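Local atomic coordinates of methionine-R-sulfoxide reductase (Neisseria meningitidis, PDB entry 3MMH), a protein that reduces the free R-form of methionine sulfoxide back to methionine, using a pocket built on a GAF domain. Residues L56-T59 against R60-E63; Q140-E143 against T144-L147; R159-A162 against S163-A166. All coordinates share one frame; numbering follows the deposited sequence.

Overall arrangement
Three short-range contacts illustrate how a chain settles its own turns and helix ends. Contacts 1 and 3 lie at the surface, about 19 Å apart between centres, whereas contact 2 is partly buried, with Phe141 and Asp145 inside the fold. Contacts 2 and 3 share helix 143-165, one at its beginning and the other at its C-terminal end, with centres about 28 Å apart and on opposite sides of the chain's centre. Contact 1 belongs to the sheet instead, closing the hairpin of strands 51-58 and 63-70. Aspartates accepting backbone N-H groups dominate contacts 1 and 2; contact 3 relies on a serine hydroxyl, an ion pair and a water.

Contact 1: L56-T59 against R60-E63; sequences LVDT and RSDE
Asp58 and Glu63 form an antiparallel hydrogen-bonded pair where the chain reverses, their CA atoms 5.5 Å apart and the directions of 56-59 and 60-63 differing by 137°. Asp58 N donates to Glu63 O over 2.8 Å in a nearly straight bond; the return bond from Glu63 N to Asp58 O is weak, as is the one from Ser61 N to the same oxygen. Two residues, Asp62 and Glu63, stand opposite the single Asp58, a G1 beta bulge, and Asp62 accordingly has a left-handed backbone conformation (phi 51°).

The side chain of Asp58 meets the turn with both oxygens. Its CG stands anti to the backbone N (chi1 -176°), which sets the carboxylate on the carbonyl side of the residue, toward Arg60 N and Ser61 OG. There OD1 accepts from Arg60 N at 3.2 Å, the donor lying well above the carboxylate plane, and the same oxygen also touches Arg60 CB at 3.6 Å. The other oxygen, OD2, is 2.9 Å from Ser61 OG. That hydroxyl is also 3.1 Å from Glu63 OE1, and its proton could serve either carboxylate. Arg60 sends its guanidinium away from Asp58, and NH1 bonds to Ala166 O of the second subunit.

Asp58 and Glu63 direct their side chains to the same face of the sheet, where Arg77 forms a salt bridge with Glu63 and a weaker, long ion pair with Asp58. Before the turn, Leu56 packs on Ala67 of strand 63-70 and on Trp32 and Leu36 of helix 32-47, while Val57 bonds through its backbone to Ile128 of strand 126-135.

Contact 2: Q140-E143 against T144-L147; sequences QFDE and TDAL
Asp142 and Asp145 turn their carboxylates to backbone N-H groups at the helix start through different first torsions: CG of Asp142 sits between its own N and carbonyl carbon (chi1 68°), while CG of Asp145 lies beside its N (chi1 -57°). The result is a capping box at the start of helix 143-165, with Asp142 as N-cap. Asp142 OD1 accepts from Thr144 N at 2.9 Å, the donor standing above the carboxylate plane. The other bond of the box runs from Asp142 N to Asp145 OD2, also at 2.9 Å, approaching on the anti side and close to the carboxylate plane. Regular helical bonding follows, from Ala146 N to Asp142 O and from Leu147 N to Glu143 O.

The box brings two acidic oxygens together, and Lys11 of helix 11-27 answers both with salt bridges, probably offsetting their mutual repulsion. Asp145 OD1 is hydrogen-bonded to Tyr15 OH, and Gln140 and Asp145 belong to a magnesium site. Phe141, wedged against strands 115-123 and 126-135 and meeting the ring of Trp49, joins the helix start to the sheet. Asp145 CG lies at the edge of the Phe141 ring, near the ring plane and 3.9 Å from CD1 of Phe141, with carboxylate and ring planes 76° apart.

Contact 3: R159-A162 against S163-A166; sequences RFEA and SRQA
Arg164 reaches back along the last turns of helix 143-165 to meet Phe160 and Glu161, and each step of its chain has a neighbour. CB rests 3.5 Å from Glu161 O. The next carbon, CG, comes equally near to Phe160 O. CD touches both Phe160 CE2 and Glu161 OE1, each at 3.7 Å. A bend at chi3 (66°) then turns the guanidinium so that NH1 forms a salt bridge with Glu161 OE1, 3.6 Å away. The side chains of Glu161 and Arg164 run alongside each other, pointing the same way, and the planes of their charged groups are 41° apart. The NH1 end has a second acidic partner in Asp124.

Glu161 OE1 also takes a hydrogen from a water, which accepts in turn from Gln165 NE2 and gives a weak bond to Glu161 O, so the three groups are tied together near the helix end. Ser163 turns its hydroxyl back to the helix backbone: with chi1 at 78°, OG donates to Phe160 O at 2.7 Å, in the carbonyl plane and on a lone pair. Phe160 O thus receives a short hydroxyl bond alongside weak ones from Ser163 N and Arg164 N. The i to i+3 bond from Gln165 N to Ala162 O is bent, its donor well above the carbonyl plane, and the i to i+4 bond from Gln165 N to Glu161 O is weak.

Toward the sheet, Phe160 and Arg164 pack on Ser123 of strand 115-123, and Ser123 OG bonds to Glu161 OE2. Toward helix 32-47, the Phe160 ring meets Trp32 edge-to-face and Ser163 touches the same residue, while Arg159 packs on Asn35 of that helix, shares a magnesium site with Thr30 and Asn35, and bonds through NH2 to Glu29 O in the preceding loop.

Contact 1: L56-T59 against R60-E63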
loop_
_atom_site.group_PDB
_atom_site.type_symbol
_atom_site.label_atom_id
_atom_site.label_comp_id
_atom_site.label_asym_id
_atom_site.label_seq_id
_atom_site.Cartn_x
_atom_site.Cartn_y
_atom_site.Cartn_z
ATOM N N LEU A 56 1.684 2.742 11.700
ATOM C CA LEU A 56 0.724 2.488 12.790
ATOM C C LEU A 56 1.475 2.141 14.071
ATOM O O LEU A 56 2.497 1.442 14.026
ATOM C CB LEU A 56 -0.290 1.387 12.431
ATOM C CG LEU A 56 -1.193 1.741 11.250
ATOM C CD1 LEU A 56 -2.024 0.507 10.849
ATOM C CD2 LEU A 56 -2.034 3.002 11.476
ATOM N N VAL A 57 0.994 2.626 15.195
ATOM C CA VAL A 57 1.645 2.366 16.466
ATOM C C VAL A 57 1.501 0.885 16.869
ATOM O O VAL A 57 0.379 0.368 16.889
ATOM C CB VAL A 57 1.078 3.298 17.571
ATOM C CG1 VAL A 57 1.571 2.853 18.943
ATOM C CG2 VAL A 57 1.417 4.744 17.272
ATOM N N ASP A 58 2.611 0.283 17.249
ATOM C CA ASP A 58 2.712 -1.024 17.858
ATOM C C ASP A 58 2.987 -0.835 19.310
ATOM O O ASP A 58 4.112 -0.504 19.692
ATOM C CB ASP A 58 3.821 -1.859 17.241
ATOM C CG ASP A 58 3.885 -3.242 17.795
ATOM O OD1 ASP A 58 2.964 -3.740 18.419
ATOM O OD2 ASP A 58 4.952 -3.831 17.634
ATOM N N THR A 59 1.975 -1.009 20.148
ATOM C CA THR A 59 2.167 -0.863 21.582
ATOM C C THR A 59 3.070 -1.946 22.195
ATOM O O THR A 59 3.738 -1.681 23.225
ATOM C CB THR A 59 0.803 -0.827 22.262
ATOM O OG1 THR A 59 0.059 -1.994 21.883
ATOM C CG2 THR A 59 -0.040 0.399 21.858
ATOM N N ARG A 60 3.302 -3.068 21.549
ATOM C CA ARG A 60 4.171 -4.034 22.203
ATOM C C ARG A 60 5.636 -3.472 22.219
ATOM O O ARG A 60 6.387 -3.699 23.159
ATOM C CB ARG A 60 4.123 -5.322 21.458
ATOM C CG ARG A 60 2.843 -6.075 21.600
ATOM C CD ARG A 60 2.820 -7.359 20.734
ATOM N NE ARG A 60 3.615 -8.473 21.285
ATOM C CZ ARG A 60 3.814 -9.633 20.649
ATOM N NH1 ARG A 60 3.279 -9.828 19.455
ATOM N NH2 ARG A 60 4.550 -10.591 21.180
ATOM N N SER A 61 6.062 -2.776 21.149
ATOM C CA SER A 61 7.442 -2.402 20.904
ATOM C C SER A 61 7.682 -0.895 20.986
ATOM O O SER A 61 8.817 -0.445 20.886
ATOM C CB SER A 61 7.837 -2.953 19.512
ATOM O OG SER A 61 7.217 -2.243 18.520
ATOM N N ASP A 62 6.632 -0.075 21.195
ATOM C CA ASP A 62 6.737 1.395 21.163
ATOM C C ASP A 62 7.433 1.869 19.889
ATOM O O ASP A 62 8.322 2.772 19.883
ATOM C CB ASP A 62 7.420 1.962 22.364
ATOM C CG ASP A 62 6.657 1.648 23.604
ATOM O OD1 ASP A 62 5.407 1.786 23.565
ATOM O OD2 ASP A 62 7.295 1.241 24.582
ATOM N N GLU A 63 6.964 1.283 18.785
ATOM C CA GLU A 63 7.438 1.686 17.474
ATOM C C GLU A 63 6.259 1.934 16.549
ATOM O O GLU A 63 5.195 1.307 16.685
ATOM C CB GLU A 63 8.292 0.548 16.844
ATOM C CG GLU A 63 9.579 0.266 17.557
ATOM C CD GLU A 63 10.312 -0.943 17.159
ATOM O OE1 GLU A 63 9.759 -1.910 16.704
ATOM O OE2 GLU A 63 11.515 -0.978 17.480
#

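Contact 2: Q140-E143 against T144-L147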
loop_
_atom_site.group_PDB
_atom_site.type_symbol
_atom_site.label_atom_id
_atom_site.label_comp_id
_atom_site.label_asym_id
_atom_site.label_seq_id
_atom_site.Cartn_x
_atom_site.Cartn_y
_atom_site.Cartn_z
ATOM N N GLN A 140 7.831 21.204 -0.575
ATOM C CA GLN A 140 6.624 20.796 -1.266
ATOM C C GLN A 140 5.402 20.912 -0.357
ATOM O O GLN A 140 4.276 20.974 -0.860
ATOM C CB GLN A 140 6.790 19.372 -1.798
ATOM C CG GLN A 140 5.695 19.052 -2.809
ATOM C CD GLN A 140 5.755 19.917 -4.061
ATOM O OE1 GLN A 140 6.860 20.223 -4.515
ATOM N NE2 GLN A 140 4.607 20.358 -4.595
ATOM N N PHE A 141 5.602 20.882 0.943
ATOM C CA PHE A 141 4.522 20.841 1.901
ATOM C C PHE A 141 4.501 22.117 2.743
ATOM O O PHE A 141 5.544 22.591 3.201
ATOM C CB PHE A 141 4.600 19.628 2.843
ATOM C CG PHE A 141 4.758 18.344 2.074
ATOM C CD1 PHE A 141 3.669 17.756 1.487
ATOM C CD2 PHE A 141 6.003 17.751 1.902
ATOM C CE1 PHE A 141 3.844 16.582 0.763
ATOM C CE2 PHE A 141 6.146 16.604 1.169
ATOM C CZ PHE A 141 5.059 15.999 0.602
ATOM N N ASP A 142 3.317 22.698 2.868
ATOM C CA ASP A 142 3.162 23.935 3.558
ATOM C C ASP A 142 1.856 23.939 4.373
ATOM O O ASP A 142 1.296 22.882 4.687
ATOM C CB ASP A 142 3.268 25.100 2.552
ATOM C CG ASP A 142 2.135 25.179 1.598
ATOM O OD1 ASP A 142 1.128 24.487 1.768
ATOM O OD2 ASP A 142 2.218 25.955 0.626
ATOM N N GLU A 143 1.405 25.142 4.754
ATOM C CA GLU A 143 0.244 25.246 5.604
ATOM C C GLU A 143 -1.040 24.663 4.968
ATOM O O GLU A 143 -1.932 24.216 5.671
ATOM C CB GLU A 143 0.019 26.694 6.101
ATOM C CG GLU A 143 -0.500 27.656 5.090
ATOM C CD GLU A 143 0.566 28.264 4.202
ATOM O OE1 GLU A 143 1.739 27.849 4.284
ATOM O OE2 GLU A 143 0.158 29.161 3.360
ATOM N N THR A 144 -1.116 24.707 3.658
ATOM C CA THR A 144 -2.268 24.113 2.967
ATOM C C THR A 144 -2.297 22.614 3.207
ATOM O O THR A 144 -3.325 22.025 3.523
ATOM C CB THR A 144 -2.231 24.433 1.466
ATOM O OG1 THR A 144 -2.318 25.861 1.303
ATOM C CG2 THR A 144 -3.310 23.804 0.682
ATOM N N ASP A 145 -1.127 21.978 3.051
ATOM C CA ASP A 145 -1.063 20.529 3.316
ATOM C C ASP A 145 -1.372 20.213 4.796
ATOM O O ASP A 145 -2.060 19.301 5.119
ATOM C CB ASP A 145 0.338 19.984 2.955
ATOM C CG ASP A 145 0.642 20.291 1.539
ATOM O OD1 ASP A 145 0.180 19.563 0.598
ATOM O OD2 ASP A 145 1.393 21.283 1.283
ATOM N N ALA A 146 -0.816 21.038 5.709
ATOM C CA ALA A 146 -1.073 20.783 7.125
ATOM C C ALA A 146 -2.559 20.865 7.382
ATOM O O ALA A 146 -3.131 20.046 8.104
ATOM C CB ALA A 146 -0.268 21.763 7.978
ATOM N N LEU A 147 -3.247 21.887 6.882
ATOM C CA LEU A 147 -4.671 22.053 7.125
ATOM C C LEU A 147 -5.471 20.853 6.581
ATOM O O LEU A 147 -6.251 20.227 7.295
ATOM C CB LEU A 147 -5.182 23.357 6.513
ATOM C CG LEU A 147 -6.668 23.655 6.784
ATOM C CD1 LEU A 147 -6.783 24.227 8.211
ATOM C CD2 LEU A 147 -7.215 24.680 5.760
#

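Contact 3: R159-A162 against S163-A166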
loop_
_atom_site.group_PDB
_atom_site.type_symbol
_atom_site.label_atom_id
_atom_site.label_comp_id
_atom_site.label_asym_id
_atom_site.label_seq_id
_atom_site.Cartn_x
_atom_site.Cartn_y
_atom_site.Cartn_z
ATOM N N ARG A 159 -13.058 6.378 10.635
ATOM C CA ARG A 159 -13.046 5.022 10.050
ATOM C C ARG A 159 -12.352 4.018 10.931
ATOM O O ARG A 159 -12.747 2.844 10.958
ATOM C CB ARG A 159 -12.435 5.010 8.627
ATOM C CG ARG A 159 -13.165 5.925 7.656
ATOM C CD ARG A 159 -14.659 5.835 7.681
ATOM N NE ARG A 159 -15.156 4.489 7.389
ATOM C CZ ARG A 159 -16.286 4.016 7.840
ATOM N NH1 ARG A 159 -17.009 4.708 8.714
ATOM N NH2 ARG A 159 -16.651 2.772 7.454
ATOM N N PHE A 160 -11.327 4.427 11.674
ATOM C CA PHE A 160 -10.656 3.529 12.629
ATOM C C PHE A 160 -11.668 3.091 13.665
ATOM O O PHE A 160 -11.832 1.927 14.018
ATOM C CB PHE A 160 -9.424 4.162 13.256
ATOM C CG PHE A 160 -8.798 3.301 14.283
ATOM C CD1 PHE A 160 -8.051 2.210 13.946
ATOM C CD2 PHE A 160 -9.033 3.545 15.618
ATOM C CE1 PHE A 160 -7.525 1.406 14.903
ATOM C CE2 PHE A 160 -8.442 2.694 16.627
ATOM C CZ PHE A 160 -7.692 1.654 16.201
ATOM N N GLU A 161 -12.381 4.053 14.254
ATOM C CA GLU A 161 -13.389 3.692 15.213
ATOM C C GLU A 161 -14.491 2.800 14.623
ATOM O O GLU A 161 -14.951 1.853 15.253
ATOM C CB GLU A 161 -13.964 4.965 15.800
ATOM C CG GLU A 161 -13.023 5.885 16.580
ATOM C CD GLU A 161 -12.308 5.164 17.685
ATOM O OE1 GLU A 161 -12.770 4.076 18.174
ATOM O OE2 GLU A 161 -11.267 5.706 18.047
ATOM N N ALA A 162 -14.894 3.069 13.398
ATOM C CA ALA A 162 -15.913 2.217 12.740
ATOM C C ALA A 162 -15.405 0.835 12.526
ATOM O O ALA A 162 -16.145 -0.124 12.703
ATOM C CB ALA A 162 -16.327 2.814 11.384
ATOM N N SER A 163 -14.075 0.656 12.339
ATOM C CA SER A 163 -13.487 -0.670 12.114
ATOM C C SER A 163 -13.657 -1.494 13.396
ATOM O O SER A 163 -13.809 -2.712 13.308
ATOM C CB SER A 163 -12.020 -0.580 11.698
ATOM O OG SER A 163 -11.132 -0.335 12.779
ATOM N N ARG A 164 -13.639 -0.873 14.539
ATOM C CA ARG A 164 -13.761 -1.563 15.823
ATOM C C ARG A 164 -15.150 -1.968 16.137
ATOM O O ARG A 164 -15.391 -2.927 16.895
ATOM C CB ARG A 164 -13.191 -0.722 16.946
ATOM C CG ARG A 164 -11.764 -0.286 16.730
ATOM C CD ARG A 164 -11.340 0.671 17.818
ATOM N NE ARG A 164 -11.278 0.105 19.155
ATOM C CZ ARG A 164 -10.858 0.806 20.205
ATOM N NH1 ARG A 164 -10.534 2.093 20.098
ATOM N NH2 ARG A 164 -10.811 0.223 21.387
ATOM N N GLN A 165 -16.147 -1.272 15.566
ATOM C CA GLN A 165 -17.544 -1.531 15.804
ATOM C C GLN A 165 -18.181 -2.345 14.705
ATOM O O GLN A 165 -19.375 -2.704 14.794
ATOM C CB GLN A 165 -18.310 -0.230 15.985
ATOM C CG GLN A 165 -17.775 0.573 17.177
ATOM C CD GLN A 165 -17.771 -0.181 18.466
ATOM O OE1 GLN A 165 -18.671 -0.917 18.801
ATOM N NE2 GLN A 165 -16.735 -0.002 19.244
ATOM N N ALA A 166 -17.438 -2.679 13.656
ATOM C CA ALA A 166 -17.987 -3.407 12.527
ATOM C C ALA A 166 -18.158 -4.879 12.840
ATOM O O ALA A 166 -17.313 -5.440 13.501
ATOM C CB ALA A 166 -17.059 -3.266 11.339
HETATM O O HOH W 1 -15.172 2.553 18.480
#